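Local atomic coordinates of elastase inhibitor AFUEI (Aspergillus fumigatus Af293, PDB entry 3W0E), a protein that inhibits elastases as a secreted protein, acting non-competitively on the elastase of Aspergillus fumigatus and also blocking human leukocyte elastase. Residues Val36-Pro39 against Gly40-Ile43; Gln55-Glu58 against Asn59-Ile63. One frame throughout, in Å; residues are numbered along the deposited sequence.

How the interactions relate
Both contacts are local turns of one chain, and they follow each other in series. Interaction 1 is a surface contact. It turns the chain out of strand 34-37 toward strand 42-44. Interaction 2 is partly buried and closes the hairpin of strands 52-56 and 62-67. Strands 34-37 and 52-56 are neighbours in one sheet, and the turns pack on each other there: Pro39 lies against Glu58, and His38 against Val56. In interaction 1 a carboxylate accepts from a histidine and its backbone, with waters beside it. In interaction 2 an asparagine side chain bonds backbone and carboxylate, and apolar strand residues flank it. Both contacts touch the second subunit.

Interaction 1 (Val36-Pro39 against Gly40-Ile43); sequences VLHP and GDMI
Asp41 reaches back across a tight turn to His38, three residues earlier. Its first torsion puts CG beside its own backbone N and anti to its carbonyl carbon (chi1 -82°), which turns the carboxylate into the turn. CB comes first, 3.2 Å from His38 O. CG stays close to the same oxygen. At the tip, OD2 takes two N-H groups of His38 from the same face of the carboxylate. The bond from His38 N to OD2 is 2.9 Å long and fairly straight (158°), and its donor stands well above the carboxylate plane. His38 ND1 gives a longer bond of 3.2 Å to OD2. It arrives on the syn side, closer to that plane. OD2 lies at the edge of the imidazole, in the ring plane, while ring and carboxylate are turned 69° against each other. A water also donates to OD2 at 2.8 Å and links it to Val36 O. A second water donates to the other oxygen, Asp41 OD1, at 2.6 Å. It also donates to Pro39 O.

The backbone bond from Asp41 N to His38 O, 3.0 Å, closes a type II beta turn with Pro39 and Gly40 at its corner. Gly40 has the positive phi usual for that place in such a turn. Nearer the strands, Leu37 CD2 meets Ile43 CG1 at 4.0 Å, and the two side chains cross at about a right angle. Met42 and Ile43 pair with a strand of the second subunit, so the turn leads directly into the dimer interface.

Three donors thus converge on OD2. They limit the rotation of the carboxylate, and the longer bond from ND1, which carries a proton, favours the present turn of the imidazole. The nearby carboxylate would probably favour the charged form of His38.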
# COMPACT_ATOMS: atom_id res chain seq x y z
N VAL A 36 10.23 4.61 -4.98
CA VAL A 36 10.65 4.60 -3.58
C VAL A 36 9.93 5.73 -2.82
O VAL A 36 9.97 6.89 -3.24
CB VAL A 36 12.19 4.71 -3.45
CG1 VAL A 36 12.60 4.65 -1.97
CG2 VAL A 36 12.86 3.57 -4.20
N LEU A 37 9.27 5.40 -1.71
CA LEU A 37 8.53 6.38 -0.94
C LEU A 37 9.36 6.75 0.28
O LEU A 37 9.63 5.89 1.10
CB LEU A 37 7.19 5.80 -0.50
CG LEU A 37 6.23 5.48 -1.66
CD1 LEU A 37 4.92 4.94 -1.15
CD2 LEU A 37 6.02 6.75 -2.50
N HIS A 38 9.76 8.02 0.38
CA HIS A 38 10.57 8.51 1.50
C HIS A 38 9.72 9.26 2.51
O HIS A 38 8.69 9.84 2.15
CB HIS A 38 11.66 9.45 1.01
CG HIS A 38 12.55 8.84 -0.03
ND1 HIS A 38 12.31 8.94 -1.38
CD2 HIS A 38 13.69 8.12 0.09
CE1 HIS A 38 13.26 8.31 -2.05
NE2 HIS A 38 14.11 7.81 -1.18
N PRO A 39 10.16 9.29 3.77
CA PRO A 39 9.31 9.92 4.79
C PRO A 39 9.11 11.38 4.44
O PRO A 39 10.07 12.06 4.07
CB PRO A 39 10.12 9.75 6.09
CG PRO A 39 11.49 9.41 5.67
CD PRO A 39 11.40 8.73 4.33
N GLY A 40 7.87 11.83 4.52
CA GLY A 40 7.56 13.23 4.27
C GLY A 40 7.37 13.61 2.81
O GLY A 40 6.94 14.73 2.51
N ASP A 41 7.72 12.70 1.89
CA ASP A 41 7.44 12.92 0.47
C ASP A 41 5.98 13.32 0.32
O ASP A 41 5.11 12.71 0.94
CB ASP A 41 7.67 11.64 -0.35
CG ASP A 41 9.13 11.40 -0.70
OD1 ASP A 41 9.98 12.26 -0.37
OD2 ASP A 41 9.44 10.35 -1.33
N MET A 42 5.71 14.34 -0.49
CA MET A 42 4.33 14.65 -0.84
C MET A 42 3.99 13.88 -2.10
O MET A 42 4.65 14.06 -3.14
CB MET A 42 4.14 16.16 -1.10
CG MET A 42 4.37 17.05 0.11
SD MET A 42 3.31 16.70 1.53
CE MET A 42 1.67 16.76 0.79
N ILE A 43 2.98 13.02 -2.02
CA ILE A 43 2.62 12.18 -3.16
C ILE A 43 1.19 12.47 -3.61
O ILE A 43 0.27 12.51 -2.80
CB ILE A 43 2.71 10.69 -2.82
CG1 ILE A 43 4.17 10.30 -2.52
CG2 ILE A 43 2.24 9.85 -4.00
CD1 ILE A 43 5.13 10.61 -3.65
O HOH W 1 8.96 9.40 -3.97
O HOH W 2 11.15 13.54 1.53

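Interaction 2 (Gln55-Glu58 against Asn59-Ile63); sequences QVNE and NNEII
Asn57 and Ile63 reach across the hairpin with CG and CG1, respectively, between the backbone N and the carbonyl carbon (chi1 62° in both). In Asn57 this swings the amide over the turn. Its OD1 accepts from two backbone N-H groups, Asn59 N and Glu61 N, each at 2.9 Å. They come from opposite faces of the amide, each well out of its plane. The other end of the amide, ND2, gives a nearly straight bond (171°) of 2.9 Å to Glu61 OE2. The donor meets the anti side of that carboxylate. Three bonds therefore hold the Asn57 side chain in place.

In Ile63 the same torsion brings CG1 against Gln55, whose chain crosses it at a slant, with Gln55 CG 3.8 Å from Ile63 CG1. Gln55 NE2 bonds Glu46 O of the second subunit, and Tyr47 of that subunit packs on both residues. On the other face of the sheet Val56 and Ile62 form a non-hydrogen-bonded antiparallel pair. Val56 also lies side by side with Asn60, pointing the same way; Asn60 ND2 bonds Tyr21 O.

The backbone carries the rest. Ile63 N bonds Gln55 O at 2.8 Å, and Asn57 N bonds Glu61 O at 2.9 Å. Asn60 N reaches Asn57 O at 3.0 Å and closes a type I beta turn. With OD1 accepting from the N-H of Asn59, two residues on, Asn57 also forms an Asx turn. The arrangement is a 3:5 beta hairpin, a type I turn with a G1 bulge at Asn60, where phi is positive.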
# COMPACT_ATOMS: atom_id res chain seq x y z
N GLN A 55 8.71 1.45 0.58
CA GLN A 55 8.68 2.55 1.53
C GLN A 55 9.86 2.38 2.46
O GLN A 55 10.06 1.29 3.04
CB GLN A 55 7.37 2.53 2.32
CG GLN A 55 7.15 3.79 3.15
CD GLN A 55 5.68 4.09 3.39
OE1 GLN A 55 4.79 3.28 3.09
NE2 GLN A 55 5.42 5.28 3.92
N VAL A 56 10.66 3.44 2.60
CA VAL A 56 11.84 3.37 3.44
C VAL A 56 11.73 4.41 4.56
O VAL A 56 10.93 5.35 4.49
CB VAL A 56 13.15 3.56 2.61
CG1 VAL A 56 13.31 2.45 1.56
CG2 VAL A 56 13.17 4.93 1.93
N ASN A 57 12.52 4.22 5.61
CA ASN A 57 12.66 5.27 6.63
C ASN A 57 13.74 6.27 6.26
O ASN A 57 14.28 6.26 5.14
CB ASN A 57 12.91 4.67 8.02
CG ASN A 57 14.19 3.87 8.11
OD1 ASN A 57 15.11 4.03 7.29
ND2 ASN A 57 14.27 2.98 9.12
N GLU A 58 14.07 7.16 7.20
CA GLU A 58 15.03 8.22 6.90
C GLU A 58 16.44 7.70 6.64
O GLU A 58 17.31 8.44 6.14
CB GLU A 58 15.01 9.27 8.01
CG GLU A 58 14.41 10.61 7.55
CD GLU A 58 13.34 11.13 8.48
OE1 GLU A 58 12.93 12.31 8.33
OE2 GLU A 58 12.89 10.37 9.37
N ASN A 59 16.67 6.44 6.96
CA ASN A 59 17.98 5.83 6.73
C ASN A 59 17.98 4.86 5.55
O ASN A 59 18.91 4.07 5.39
CB ASN A 59 18.45 5.15 8.00
CG ASN A 59 18.70 6.14 9.10
OD1 ASN A 59 19.16 7.26 8.85
ND2 ASN A 59 18.36 5.77 10.34
N ASN A 60 16.96 4.95 4.71
CA ASN A 60 16.84 4.12 3.52
C ASN A 60 16.63 2.66 3.88
O ASN A 60 16.96 1.77 3.09
CB ASN A 60 18.06 4.26 2.59
CG ASN A 60 17.79 3.72 1.19
OD1 ASN A 60 16.77 4.04 0.58
ND2 ASN A 60 18.71 2.92 0.67
N GLU A 61 16.09 2.40 5.07
CA GLU A 61 15.79 1.04 5.50
C GLU A 61 14.35 0.70 5.15
O GLU A 61 13.46 1.49 5.39
CB GLU A 61 16.06 0.88 6.99
CG GLU A 61 17.52 1.16 7.30
CD GLU A 61 17.79 1.38 8.78
OE1 GLU A 61 18.99 1.34 9.16
OE2 GLU A 61 16.83 1.59 9.56
N ILE A 62 14.14 -0.47 4.56
CA ILE A 62 12.80 -0.84 4.08
C ILE A 62 11.83 -1.04 5.23
O ILE A 62 12.10 -1.83 6.15
CB ILE A 62 12.88 -2.11 3.21
CG1 ILE A 62 13.86 -1.87 2.05
CG2 ILE A 62 11.49 -2.56 2.75
CD1 ILE A 62 14.12 -3.07 1.18
N ILE A 63 10.71 -0.31 5.20
CA ILE A 63 9.67 -0.48 6.22
C ILE A 63 8.40 -1.09 5.68
O ILE A 63 7.57 -1.57 6.46
CB ILE A 63 9.33 0.83 6.99
CG1 ILE A 63 8.76 1.90 6.06
CG2 ILE A 63 10.57 1.36 7.74
CD1 ILE A 63 8.78 3.29 6.70